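Local coordinates for protein protease (Helicobacter pylori, PDB 5EUF) that probably cleaves the cytoplasmic domain of the human junctional adhesion molecule JAM-A, as a zinc-dependent M16-family virulence protease that weakens the gastric epithelial barrier, at residues I51-E56 / A84-D89; P125-V130 / D169-W174; E132-R137 / T163-M168; F148-T153 / Q411-F416. All coordinates share one frame; numbering follows the deposited sequence.

Overall arrangement
The zinc ion lies between interactions 1 and 3, which supply its two observed protein ligands: H53 from segment 51-56 and E133 from segment 132-137, with H53 CE1 and E133 OE2 3.1 Å apart. Their centres are about 12 Å apart. Interaction 2 packs behind this site, on the same helix 120-139 as interaction 3 and about 9 Å from it between centres; its V130 CG2 lies 3.7 Å from H53 ND1. Interaction 4 is remote from the metal, yet F148 at its start meets R134 and F167 of interaction 3, while F151 reaches F88 of interaction 1. Interactions 2 and 4 both touch the second subunit.

Interaction 1. Residues I51-E56 / A84-D89; sequences IAHMLE and ASTSFD. With ZN (zinc ion), chain G.
H53 and E56 both carry CG anti to the backbone N (chi1 178° and 172°), and in this pose both side chains meet T86 on the edge strand. The OG1 of T86 lies at the edge of the imidazole, 3.1 Å from H53 CD2, while NE2 of the same ring binds the zinc ion at 2.4 Å. The T86 hydroxyl donates a hydrogen bond to E56 OE1 (3.2 Å), meeting that oxygen nearly along its C-O axis. The methyl CG2 of T86 turns to the helix backbone, 3.6 Å from A52 O, and A84 CB packs 3.8 Å from E56 CG. H53 and E56 belong to the inverted HxxEH zinc motif of M16 peptidases, E56 being the likely proton acceptor, and the T86 bond is consistent with a second-shell role in orienting its carboxylate. Helix 51-56 runs antiparallel to strand 84-86, which borders the six-stranded sheet beside strand 91-98; M54 and L55 pack against helix 176-186, and H53 and M54 against helix 120-139.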
loop_
_atom_site.group_PDB
_atom_site.type_symbol
_atom_site.label_atom_id
_atom_site.label_comp_id
_atom_site.label_asym_id
_atom_site.label_seq_id
_atom_site.Cartn_x
_atom_site.Cartn_y
_atom_site.Cartn_z
ATOM N N ILE B 51 5.562 -8.994 10.114
ATOM C CA ILE B 51 5.312 -9.667 11.386
ATOM C C ILE B 51 5.406 -11.183 11.244
ATOM O O ILE B 51 5.949 -11.865 12.115
ATOM C CB ILE B 51 3.930 -9.287 11.960
ATOM C CG1 ILE B 51 3.902 -7.803 12.329
ATOM C CG2 ILE B 51 3.599 -10.128 13.183
ATOM C CD1 ILE B 51 2.656 -7.383 13.080
ATOM N N ALA B 52 4.881 -11.704 10.139
ATOM C CA ALA B 52 4.942 -13.135 9.864
ATOM C C ALA B 52 6.391 -13.616 9.862
ATOM O O ALA B 52 6.695 -14.710 10.340
ATOM C CB ALA B 52 4.268 -13.453 8.536
ATOM N N HIS B 53 7.275 -12.775 9.333
ATOM C CA HIS B 53 8.703 -13.059 9.280
ATOM C C HIS B 53 9.365 -12.940 10.652
ATOM O O HIS B 53 10.262 -13.713 10.979
ATOM C CB HIS B 53 9.386 -12.119 8.286
ATOM C CG HIS B 53 10.870 -12.297 8.199
ATOM N ND1 HIS B 53 11.758 -11.486 8.875
ATOM C CD2 HIS B 53 11.625 -13.182 7.505
ATOM C CE1 HIS B 53 12.994 -11.868 8.608
ATOM N NE2 HIS B 53 12.941 -12.896 7.780
HETATM N N MSE B 54 8.926 -11.969 11.448
HETATM C CA MSE B 54 9.453 -11.792 12.802
HETATM C C MSE B 54 9.190 -13.034 13.650
HETATM O O MSE B 54 10.055 -13.470 14.412
HETATM C CB MSE B 54 8.840 -10.553 13.465
HETATM C CG MSE B 54 9.167 -10.384 14.953
HETATM SE SE MSE B 54 11.018 -9.882 15.350
HETATM C CE MSE B 54 10.854 -9.619 17.272
ATOM N N LEU B 55 7.998 -13.607 13.497
ATOM C CA LEU B 55 7.613 -14.815 14.222
ATOM C C LEU B 55 8.545 -15.993 13.947
ATOM O O LEU B 55 8.698 -16.877 14.786
ATOM C CB LEU B 55 6.180 -15.209 13.873
ATOM C CG LEU B 55 5.082 -14.399 14.555
ATOM C CD1 LEU B 55 3.713 -14.919 14.152
ATOM C CD2 LEU B 55 5.258 -14.452 16.062
ATOM N N GLU B 56 9.155 -16.006 12.766
ATOM C CA GLU B 56 10.138 -17.030 12.434
ATOM C C GLU B 56 11.309 -16.967 13.408
ATOM O O GLU B 56 11.779 -17.995 13.897
ATOM C CB GLU B 56 10.632 -16.867 10.992
ATOM C CG GLU B 56 11.802 -17.771 10.632
ATOM C CD GLU B 56 12.374 -17.475 9.258
ATOM O OE1 GLU B 56 11.663 -16.863 8.434
ATOM O OE2 GLU B 56 13.540 -17.848 9.007
ATOM N N ALA B 84 14.351 -22.681 8.883
ATOM C CA ALA B 84 13.019 -22.101 8.791
ATOM C C ALA B 84 12.984 -21.060 7.684
ATOM O O ALA B 84 14.009 -20.468 7.347
ATOM C CB ALA B 84 12.612 -21.483 10.117
ATOM N N SER B 85 11.803 -20.837 7.119
ATOM C CA SER B 85 11.644 -19.835 6.075
ATOM C C SER B 85 10.217 -19.315 6.017
ATOM O O SER B 85 9.258 -20.075 6.157
ATOM C CB SER B 85 12.033 -20.406 4.712
ATOM O OG SER B 85 10.984 -21.194 4.179
ATOM N N THR B 86 10.086 -18.012 5.809
ATOM C CA THR B 86 8.784 -17.398 5.601
ATOM C C THR B 86 8.728 -16.785 4.208
ATOM O O THR B 86 9.666 -16.114 3.777
ATOM C CB THR B 86 8.488 -16.319 6.656
ATOM O OG1 THR B 86 9.520 -15.326 6.624
ATOM C CG2 THR B 86 8.439 -16.932 8.042
ATOM N N SER B 87 7.634 -17.029 3.498
ATOM C CA SER B 87 7.448 -16.422 2.189
ATOM C C SER B 87 6.163 -15.612 2.174
ATOM O O SER B 87 5.636 -15.244 3.225
ATOM C CB SER B 87 7.427 -17.486 1.091
ATOM O OG SER B 87 6.389 -18.424 1.307
ATOM N N PHE B 88 5.661 -15.336 0.978
ATOM C CA PHE B 88 4.436 -14.569 0.826
ATOM C C PHE B 88 3.226 -15.294 1.405
ATOM O O PHE B 88 2.332 -14.668 1.974
ATOM C CB PHE B 88 4.187 -14.259 -0.649
ATOM C CG PHE B 88 5.166 -13.289 -1.239
ATOM C CD1 PHE B 88 6.377 -13.727 -1.743
ATOM C CD2 PHE B 88 4.867 -11.937 -1.298
ATOM C CE1 PHE B 88 7.278 -12.833 -2.291
ATOM C CE2 PHE B 88 5.764 -11.039 -1.846
ATOM C CZ PHE B 88 6.969 -11.487 -2.342
ATOM N N ASP B 89 3.208 -16.617 1.264
ATOM C CA ASP B 89 1.999 -17.390 1.528
ATOM C C ASP B 89 2.132 -18.400 2.661
ATOM O O ASP B 89 1.147 -18.733 3.319
ATOM C CB ASP B 89 1.572 -18.123 0.255
ATOM C CG ASP B 89 1.438 -17.194 -0.931
ATOM O OD1 ASP B 89 0.978 -16.050 -0.742
ATOM O OD2 ASP B 89 1.793 -17.606 -2.055
HETATM ZN ZN ZN G . 15.158 -13.784 8.066
#

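Interaction 2. Residues P125-V130 / D169-W174; sequences PERQVV and DDIQNW
I171 is the first residue of segment 169-174 to meet helix 125-130: its CG2 packs 3.8 Å from V130 CG1, and its carbonyl O lies 3.1 Å from R127 CD. At Q172 the carbonyl O sits over one face of the R127 guanidinium, and its exposed side-chain amide only comes near that of Q128. N173 leaves helical geometry and turns its side chain back, ND2 giving D169 O a hydrogen bond of 2.7 Å. The rim of the W174 indole, at CZ3, receives V130 CG1 edge-on at 3.6 Å, while the aliphatic part of R127 slides past in the opposite direction, CG 4.0 Å from CE3. R127 is bent at chi3 (66°), which brings NH1 beside the backbone O of W174. One indole face is covered from within the segment by I171 CA. D170 and N173 pack against the second subunit; within the chain, V130 touches H53, and W174 packs on I51 of the zinc-motif helix 51-58 and on F123 of helix 120-139.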
loop_
_atom_site.group_PDB
_atom_site.type_symbol
_atom_site.label_atom_id
_atom_site.label_comp_id
_atom_site.label_asym_id
_atom_site.label_seq_id
_atom_site.Cartn_x
_atom_site.Cartn_y
_atom_site.Cartn_z
ATOM N N PRO B 125 14.945 -7.188 21.945
ATOM C CA PRO B 125 16.255 -7.308 21.299
ATOM C C PRO B 125 16.177 -7.917 19.903
ATOM O O PRO B 125 16.970 -7.551 19.034
ATOM C CB PRO B 125 17.026 -8.232 22.247
ATOM C CG PRO B 125 15.979 -9.052 22.894
ATOM C CD PRO B 125 14.812 -8.125 23.077
ATOM N N GLU B 126 15.232 -8.827 19.691
ATOM C CA GLU B 126 15.131 -9.528 18.418
ATOM C C GLU B 126 14.669 -8.595 17.303
ATOM O O GLU B 126 15.025 -8.785 16.141
ATOM C CB GLU B 126 14.185 -10.725 18.535
ATOM C CG GLU B 126 14.269 -11.704 17.368
ATOM C CD GLU B 126 15.624 -12.392 17.263
ATOM O OE1 GLU B 126 16.327 -12.510 18.292
ATOM O OE2 GLU B 126 15.986 -12.819 16.147
ATOM N N ARG B 127 13.880 -7.586 17.660
ATOM C CA ARG B 127 13.403 -6.618 16.679
ATOM C C ARG B 127 14.562 -5.820 16.096
ATOM O O ARG B 127 14.568 -5.491 14.909
ATOM C CB ARG B 127 12.379 -5.670 17.299
ATOM C CG ARG B 127 11.877 -4.614 16.327
ATOM C CD ARG B 127 10.777 -3.770 16.934
ATOM N NE ARG B 127 11.252 -2.953 18.044
ATOM C CZ ARG B 127 10.473 -2.142 18.750
ATOM N NH1 ARG B 127 9.184 -2.044 18.456
ATOM N NH2 ARG B 127 10.982 -1.432 19.748
ATOM N N GLN B 128 15.542 -5.509 16.938
ATOM C CA GLN B 128 16.732 -4.804 16.482
ATOM C C GLN B 128 17.505 -5.654 15.485
ATOM O O GLN B 128 18.116 -5.129 14.555
ATOM C CB GLN B 128 17.624 -4.425 17.663
ATOM C CG GLN B 128 17.146 -3.197 18.409
ATOM C CD GLN B 128 17.048 -1.983 17.510
ATOM O OE1 GLN B 128 17.884 -1.780 16.627
ATOM N NE2 GLN B 128 16.019 -1.171 17.721
ATOM N N VAL B 129 17.466 -6.968 15.679
ATOM C CA VAL B 129 18.127 -7.897 14.772
ATOM C C VAL B 129 17.459 -7.870 13.402
ATOM O O VAL B 129 18.128 -7.730 12.378
ATOM C CB VAL B 129 18.112 -9.340 15.318
ATOM C CG1 VAL B 129 18.737 -10.299 14.315
ATOM C CG2 VAL B 129 18.834 -9.411 16.655
ATOM N N VAL B 130 16.135 -7.991 13.386
ATOM C CA VAL B 130 15.396 -7.995 12.131
ATOM C C VAL B 130 15.393 -6.590 11.526
ATOM O O VAL B 130 15.136 -6.419 10.335
ATOM C CB VAL B 130 13.949 -8.506 12.321
ATOM C CG1 VAL B 130 13.089 -7.458 12.993
ATOM C CG2 VAL B 130 13.346 -8.910 10.985
ATOM N N ASP B 169 9.621 1.248 8.925
ATOM C CA ASP B 169 8.826 1.917 9.949
ATOM C C ASP B 169 7.780 0.982 10.551
ATOM O O ASP B 169 7.368 1.161 11.696
ATOM C CB ASP B 169 8.152 3.169 9.384
ATOM C CG ASP B 169 9.096 4.352 9.301
ATOM O OD1 ASP B 169 10.109 4.358 10.032
ATOM O OD2 ASP B 169 8.822 5.278 8.510
ATOM N N ASP B 170 7.349 -0.010 9.780
ATOM C CA ASP B 170 6.465 -1.035 10.319
ATOM C C ASP B 170 7.205 -1.816 11.389
ATOM O O ASP B 170 6.736 -1.937 12.523
ATOM C CB ASP B 170 5.970 -1.970 9.219
ATOM C CG ASP B 170 4.861 -1.359 8.401
ATOM O OD1 ASP B 170 4.634 -0.142 8.547
ATOM O OD2 ASP B 170 4.216 -2.087 7.617
ATOM N N ILE B 171 8.372 -2.330 11.010
ATOM C CA ILE B 171 9.261 -3.040 11.920
ATOM C C ILE B 171 9.545 -2.209 13.161
ATOM O O ILE B 171 9.521 -2.712 14.282
ATOM C CB ILE B 171 10.601 -3.388 11.236
ATOM C CG1 ILE B 171 10.370 -4.304 10.032
ATOM C CG2 ILE B 171 11.559 -4.029 12.229
ATOM C CD1 ILE B 171 11.629 -4.635 9.264
ATOM N N GLN B 172 9.796 -0.925 12.950
ATOM C CA GLN B 172 10.175 -0.031 14.033
ATOM C C GLN B 172 9.014 0.245 14.984
ATOM O O GLN B 172 9.229 0.607 16.139
ATOM C CB GLN B 172 10.710 1.283 13.462
ATOM C CG GLN B 172 11.773 1.935 14.323
ATOM C CD GLN B 172 13.029 1.096 14.419
ATOM O OE1 GLN B 172 13.344 0.326 13.511
ATOM N NE2 GLN B 172 13.754 1.236 15.525
ATOM N N ASN B 173 7.788 0.066 14.506
ATOM C CA ASN B 173 6.615 0.399 15.308
ATOM C C ASN B 173 5.798 -0.806 15.763
ATOM O O ASN B 173 4.655 -0.657 16.200
ATOM C CB ASN B 173 5.711 1.359 14.535
ATOM C CG ASN B 173 6.235 2.777 14.541
ATOM O OD1 ASN B 173 5.899 3.568 15.423
ATOM N ND2 ASN B 173 7.065 3.109 13.557
ATOM N N TRP B 174 6.381 -1.995 15.660
ATOM C CA TRP B 174 5.742 -3.196 16.183
ATOM C C TRP B 174 5.531 -3.073 17.683
ATOM O O TRP B 174 6.285 -2.384 18.368
ATOM C CB TRP B 174 6.581 -4.441 15.889
ATOM C CG TRP B 174 6.594 -4.875 14.457
ATOM C CD1 TRP B 174 5.648 -4.619 13.508
ATOM C CD2 TRP B 174 7.613 -5.646 13.811
ATOM N NE1 TRP B 174 6.014 -5.184 12.309
ATOM C CE2 TRP B 174 7.217 -5.821 12.470
ATOM C CE3 TRP B 174 8.821 -6.207 14.238
ATOM C CZ2 TRP B 174 7.987 -6.532 11.551
ATOM C CZ3 TRP B 174 9.583 -6.914 13.324
ATOM C CH2 TRP B 174 9.163 -7.070 11.997
#

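Interaction 3. Residues E132-R137 / T163-M168; sequences EERRWR and TPIGFM. With ZN (zinc ion), chain G.
R134 fills the tight centre of this contact, its aliphatic chain crossing both I165 and the selenomethionine M168. The CE methyl of M168 lies 3.5 Å from R134 CG, brought there by bends at chi2 and chi3 (69° and 86°), and I165 CG1 packs 3.8 Å from R134 CD. The chain of R134 is itself bent at chi2 (77°), and its guanidinium turns one face to the backbone N of M168, 4.2 Å above the plane. The other flank is looser. Here M168 CE barely grazes R135 CB at 3.9 Å before the arginine runs off toward solvent, while E133 CG only skirts I165 CD1 at 4.4 Å on its way to the metal. E133 OE2 binds the zinc ion at 2.1 Å. The buried R134 has its charge met outside the contact, by a salt bridge from NE to D139 and a cation-pi contact with F148. Pairing with D139 probably offsets the cost of placing the cation of R134, the residue after zinc ligand E133, near the start of helix 168-172.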
loop_
_atom_site.group_PDB
_atom_site.type_symbol
_atom_site.label_atom_id
_atom_site.label_comp_id
_atom_site.label_asym_id
_atom_site.label_seq_id
_atom_site.Cartn_x
_atom_site.Cartn_y
_atom_site.Cartn_z
ATOM N N GLU B 132 18.220 -4.880 11.569
ATOM C CA GLU B 132 19.496 -4.988 10.868
ATOM C C GLU B 132 19.310 -5.765 9.572
ATOM O O GLU B 132 19.851 -5.393 8.530
ATOM C CB GLU B 132 20.554 -5.673 11.738
ATOM C CG GLU B 132 20.826 -4.995 13.069
ATOM C CD GLU B 132 21.259 -3.554 12.916
ATOM O OE1 GLU B 132 22.308 -3.309 12.284
ATOM O OE2 GLU B 132 20.545 -2.666 13.429
ATOM N N GLU B 133 18.536 -6.845 9.650
ATOM C CA GLU B 133 18.270 -7.701 8.497
ATOM C C GLU B 133 17.583 -6.912 7.387
ATOM O O GLU B 133 17.747 -7.211 6.204
ATOM C CB GLU B 133 17.413 -8.904 8.908
ATOM C CG GLU B 133 17.201 -9.941 7.807
ATOM C CD GLU B 133 16.398 -11.146 8.278
ATOM O OE1 GLU B 133 16.306 -11.365 9.505
ATOM O OE2 GLU B 133 15.857 -11.875 7.416
ATOM N N ARG B 134 16.819 -5.897 7.779
ATOM C CA ARG B 134 16.148 -5.031 6.819
ATOM C C ARG B 134 17.128 -4.065 6.163
ATOM O O ARG B 134 17.152 -3.937 4.939
ATOM C CB ARG B 134 15.015 -4.257 7.495
ATOM C CG ARG B 134 14.513 -3.055 6.704
ATOM C CD ARG B 134 13.605 -3.435 5.546
ATOM N NE ARG B 134 13.485 -2.333 4.593
ATOM C CZ ARG B 134 12.557 -2.249 3.646
ATOM N NH1 ARG B 134 11.642 -3.201 3.521
ATOM N NH2 ARG B 134 12.537 -1.205 2.826
ATOM N N ARG B 135 17.943 -3.389 6.968
ATOM C CA ARG B 135 18.843 -2.379 6.422
ATOM C C ARG B 135 19.918 -3.004 5.540
ATOM O O ARG B 135 20.257 -2.465 4.487
ATOM C CB ARG B 135 19.503 -1.559 7.533
ATOM C CG ARG B 135 20.081 -0.249 7.013
ATOM C CD ARG B 135 21.071 0.388 7.970
ATOM N NE ARG B 135 21.723 1.542 7.352
ATOM C CZ ARG B 135 22.791 2.161 7.848
ATOM N NH1 ARG B 135 23.343 1.738 8.979
ATOM N NH2 ARG B 135 23.310 3.201 7.210
ATOM N N TRP B 136 20.442 -4.147 5.966
ATOM C CA TRP B 136 21.533 -4.793 5.249
ATOM C C TRP B 136 21.086 -5.449 3.946
ATOM O O TRP B 136 21.706 -5.246 2.901
ATOM C CB TRP B 136 22.213 -5.832 6.143
ATOM C CG TRP B 136 23.195 -5.240 7.117
ATOM C CD1 TRP B 136 23.301 -3.927 7.482
ATOM C CD2 TRP B 136 24.220 -5.939 7.838
ATOM N NE1 TRP B 136 24.320 -3.769 8.390
ATOM C CE2 TRP B 136 24.900 -4.988 8.624
ATOM C CE3 TRP B 136 24.624 -7.278 7.898
ATOM C CZ2 TRP B 136 25.964 -5.332 9.460
ATOM C CZ3 TRP B 136 25.679 -7.617 8.728
ATOM C CH2 TRP B 136 26.337 -6.649 9.497
ATOM N N ARG B 137 20.009 -6.227 4.001
ATOM C CA ARG B 137 19.621 -7.051 2.859
ATOM C C ARG B 137 18.464 -6.483 2.035
ATOM O O ARG B 137 17.923 -7.172 1.170
ATOM C CB ARG B 137 19.264 -8.463 3.334
ATOM C CG ARG B 137 20.407 -9.173 4.043
ATOM C CD ARG B 137 20.167 -10.671 4.131
ATOM N NE ARG B 137 21.277 -11.362 4.781
ATOM C CZ ARG B 137 21.431 -12.682 4.796
ATOM N NH1 ARG B 137 20.548 -13.462 4.189
ATOM N NH2 ARG B 137 22.474 -13.222 5.414
ATOM N N THR B 163 7.291 -7.332 0.155
ATOM C CA THR B 163 7.913 -8.629 0.389
ATOM C C THR B 163 7.908 -8.917 1.895
ATOM O O THR B 163 7.747 -7.994 2.695
ATOM C CB THR B 163 9.346 -8.657 -0.172
ATOM O OG1 THR B 163 10.210 -7.885 0.669
ATOM C CG2 THR B 163 9.366 -8.093 -1.586
ATOM N N PRO B 164 8.066 -10.194 2.293
ATOM C CA PRO B 164 7.946 -10.571 3.710
ATOM C C PRO B 164 8.861 -9.830 4.703
ATOM O O PRO B 164 8.652 -9.969 5.908
ATOM C CB PRO B 164 8.287 -12.072 3.702
ATOM C CG PRO B 164 8.840 -12.362 2.341
ATOM C CD PRO B 164 8.186 -11.384 1.435
ATOM N N ILE B 165 9.837 -9.062 4.228
ATOM C CA ILE B 165 10.698 -8.303 5.133
ATOM C C ILE B 165 9.934 -7.123 5.744
ATOM O O ILE B 165 10.219 -6.701 6.865
ATOM C CB ILE B 165 11.977 -7.790 4.419
ATOM C CG1 ILE B 165 12.942 -7.148 5.421
ATOM C CG2 ILE B 165 11.634 -6.806 3.311
ATOM C CD1 ILE B 165 13.428 -8.087 6.505
ATOM N N GLY B 166 8.953 -6.606 5.009
ATOM C CA GLY B 166 8.143 -5.500 5.484
ATOM C C GLY B 166 8.817 -4.147 5.368
ATOM O O GLY B 166 9.968 -4.046 4.948
ATOM N N PHE B 167 8.090 -3.099 5.741
ATOM C CA PHE B 167 8.629 -1.744 5.731
ATOM C C PHE B 167 9.372 -1.448 7.028
ATOM O O PHE B 167 8.995 -1.947 8.089
ATOM C CB PHE B 167 7.508 -0.726 5.510
ATOM C CG PHE B 167 6.886 -0.806 4.150
ATOM C CD1 PHE B 167 7.472 -0.165 3.072
ATOM C CD2 PHE B 167 5.726 -1.532 3.945
ATOM C CE1 PHE B 167 6.907 -0.240 1.812
ATOM C CE2 PHE B 167 5.155 -1.612 2.688
ATOM C CZ PHE B 167 5.747 -0.963 1.619
HETATM N N MSE B 168 10.425 -0.640 6.941
HETATM C CA MSE B 168 11.258 -0.359 8.105
HETATM C C MSE B 168 10.454 0.261 9.244
HETATM O O MSE B 168 10.581 -0.158 10.395
HETATM C CB MSE B 168 12.423 0.562 7.733
HETATM C CG MSE B 168 13.275 0.976 8.927
HETATM SE SE MSE B 168 14.306 -0.496 9.700
HETATM C CE MSE B 168 15.868 -0.386 8.537
HETATM ZN ZN ZN G . 15.158 -13.784 8.066
#

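Interaction 4. Residues F148-T153 / Q411-F416; sequences FRFFNT and QSTTVF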
loop_
_atom_site.group_PDB
_atom_site.type_symbol
_atom_site.label_atom_id
_atom_site.label_comp_id
_atom_site.label_asym_id
_atom_site.label_seq_id
_atom_site.Cartn_x
_atom_site.Cartn_y
_atom_site.Cartn_z
ATOM N N PHE B 148 12.251 -5.586 -3.504
ATOM C CA PHE B 148 11.237 -4.909 -2.704
ATOM C C PHE B 148 10.509 -3.836 -3.509
ATOM O O PHE B 148 9.278 -3.811 -3.554
ATOM C CB PHE B 148 11.875 -4.291 -1.462
ATOM C CG PHE B 148 10.888 -3.879 -0.409
ATOM C CD1 PHE B 148 10.393 -4.807 0.494
ATOM C CD2 PHE B 148 10.466 -2.565 -0.310
ATOM C CE1 PHE B 148 9.489 -4.431 1.471
ATOM C CE2 PHE B 148 9.564 -2.182 0.665
ATOM C CZ PHE B 148 9.076 -3.115 1.558
ATOM N N ARG B 149 11.275 -2.954 -4.147
ATOM C CA ARG B 149 10.701 -1.857 -4.921
ATOM C C ARG B 149 9.874 -2.356 -6.105
ATOM O O ARG B 149 8.981 -1.653 -6.581
ATOM C CB ARG B 149 11.803 -0.914 -5.417
ATOM C CG ARG B 149 12.521 -0.140 -4.317
ATOM C CD ARG B 149 11.619 0.890 -3.644
ATOM N NE ARG B 149 11.203 1.955 -4.555
ATOM C CZ ARG B 149 10.001 2.031 -5.121
ATOM N NH1 ARG B 149 9.086 1.106 -4.869
ATOM N NH2 ARG B 149 9.711 3.035 -5.937
ATOM N N PHE B 150 10.165 -3.563 -6.583
ATOM C CA PHE B 150 9.385 -4.129 -7.678
ATOM C C PHE B 150 7.960 -4.416 -7.230
ATOM O O PHE B 150 7.000 -3.989 -7.875
ATOM C CB PHE B 150 10.023 -5.413 -8.220
ATOM C CG PHE B 150 9.177 -6.114 -9.252
ATOM C CD1 PHE B 150 9.228 -5.736 -10.584
ATOM C CD2 PHE B 150 8.320 -7.145 -8.887
ATOM C CE1 PHE B 150 8.442 -6.375 -11.533
ATOM C CE2 PHE B 150 7.533 -7.784 -9.829
ATOM C CZ PHE B 150 7.594 -7.400 -11.153
ATOM N N PHE B 151 7.825 -5.144 -6.127
ATOM C CA PHE B 151 6.508 -5.533 -5.643
ATOM C C PHE B 151 5.696 -4.321 -5.188
ATOM O O PHE B 151 4.467 -4.339 -5.238
ATOM C CB PHE B 151 6.634 -6.559 -4.516
ATOM C CG PHE B 151 6.916 -7.952 -5.003
ATOM C CD1 PHE B 151 5.887 -8.767 -5.445
ATOM C CD2 PHE B 151 8.211 -8.447 -5.029
ATOM C CE1 PHE B 151 6.142 -10.051 -5.900
ATOM C CE2 PHE B 151 8.474 -9.732 -5.484
ATOM C CZ PHE B 151 7.438 -10.533 -5.919
ATOM N N ASN B 152 6.384 -3.267 -4.758
ATOM C CA ASN B 152 5.722 -1.998 -4.467
ATOM C C ASN B 152 5.043 -1.435 -5.710
ATOM O O ASN B 152 3.982 -0.812 -5.626
ATOM C CB ASN B 152 6.717 -0.968 -3.924
ATOM C CG ASN B 152 7.270 -1.343 -2.567
ATOM O OD1 ASN B 152 8.346 -0.886 -2.177
ATOM N ND2 ASN B 152 6.538 -2.178 -1.837
ATOM N N THR B 153 5.668 -1.659 -6.861
ATOM C CA THR B 153 5.185 -1.112 -8.123
ATOM C C THR B 153 4.144 -2.018 -8.772
ATOM O O THR B 153 3.085 -1.554 -9.199
ATOM C CB THR B 153 6.347 -0.892 -9.114
ATOM O OG1 THR B 153 7.418 -0.207 -8.454
ATOM C CG2 THR B 153 5.888 -0.076 -10.312
ATOM N N GLN B 411 0.536 -5.638 -18.718
ATOM C CA GLN B 411 0.669 -6.356 -17.454
ATOM C C GLN B 411 2.114 -6.315 -16.977
ATOM O O GLN B 411 2.496 -7.026 -16.045
ATOM C CB GLN B 411 0.209 -7.807 -17.599
ATOM C CG GLN B 411 -1.205 -7.970 -18.110
ATOM C CD GLN B 411 -1.591 -9.426 -18.263
ATOM O OE1 GLN B 411 -0.964 -10.310 -17.674
ATOM N NE2 GLN B 411 -2.623 -9.687 -19.060
ATOM N N SER B 412 2.917 -5.478 -17.626
ATOM C CA SER B 412 4.339 -5.404 -17.326
ATOM C C SER B 412 4.632 -4.429 -16.196
ATOM O O SER B 412 4.002 -3.381 -16.075
ATOM C CB SER B 412 5.131 -5.000 -18.572
ATOM O OG SER B 412 4.947 -3.627 -18.872
ATOM N N THR B 413 5.597 -4.799 -15.366
ATOM C CA THR B 413 6.116 -3.922 -14.330
ATOM C C THR B 413 7.630 -3.886 -14.461
ATOM O O THR B 413 8.277 -4.929 -14.516
ATOM C CB THR B 413 5.720 -4.396 -12.924
ATOM O OG1 THR B 413 4.292 -4.486 -12.832
ATOM C CG2 THR B 413 6.245 -3.431 -11.871
ATOM N N THR B 414 8.191 -2.685 -14.526
ATOM C CA THR B 414 9.617 -2.530 -14.768
ATOM C C THR B 414 10.271 -1.618 -13.738
ATOM O O THR B 414 9.839 -0.486 -13.537
ATOM C CB THR B 414 9.880 -1.968 -16.174
ATOM O OG1 THR B 414 9.293 -2.833 -17.154
ATOM C CG2 THR B 414 11.368 -1.851 -16.430
ATOM N N VAL B 415 11.317 -2.113 -13.085
ATOM C CA VAL B 415 12.037 -1.317 -12.097
ATOM C C VAL B 415 13.525 -1.250 -12.422
ATOM O O VAL B 415 14.186 -2.279 -12.555
ATOM C CB VAL B 415 11.852 -1.882 -10.675
ATOM C CG1 VAL B 415 12.676 -1.087 -9.674
ATOM C CG2 VAL B 415 10.380 -1.871 -10.292
ATOM N N PHE B 416 14.043 -0.031 -12.550
ATOM C CA PHE B 416 15.455 0.187 -12.854
ATOM C C PHE B 416 16.256 0.503 -11.594
ATOM O O PHE B 416 15.794 1.241 -10.722
ATOM C CB PHE B 416 15.617 1.325 -13.864
ATOM C CG PHE B 416 14.978 1.056 -15.195
ATOM C CD1 PHE B 416 15.187 -0.145 -15.852
ATOM C CD2 PHE B 416 14.164 2.008 -15.791
ATOM C CE1 PHE B 416 14.598 -0.390 -17.081
ATOM C CE2 PHE B 416 13.573 1.770 -17.017
ATOM C CZ PHE B 416 13.790 0.570 -17.663
#
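F150 and T153, one turn apart on helix 148-153, meet T413 and V415, the two residues of strand 412-416 that face the helix. The phenyl ring of F150 comes in edge first: its CE1 lies 3.3 Å from T413 O, close to the ring plane, and 3.6 Å from T413 CB. With CG anti to the backbone N (chi1 174°), the ring reaches out to the strand and crosses T413 obliquely. Methyl CG2 of V415 presses on the helix itself, 3.6 Å from F150 CA, and also approaches the F150 ring obliquely. T153 CG2 meets T413 CG2 methyl to methyl at 3.7 Å. A second shell sets these groups. The hydroxyl of T153 donates to R149 O of its own helix (2.8 Å), nearly in line with the carbonyl, which fixes the rotation that turns the T153 methyl to the strand. On the far side of the F150 ring, CD2 rests over a face of F151. T413 is held by backbone bonding with G255 and a weak hydrogen bond to Q234. The strand lies in the five-stranded sheet between strands 238-243 and 251-258. Helix 142-154 also touches strand 238-243 through R149 and T153, whereas T414 and F416, pointing to the opposite side of the strand, pack on helix 323-338.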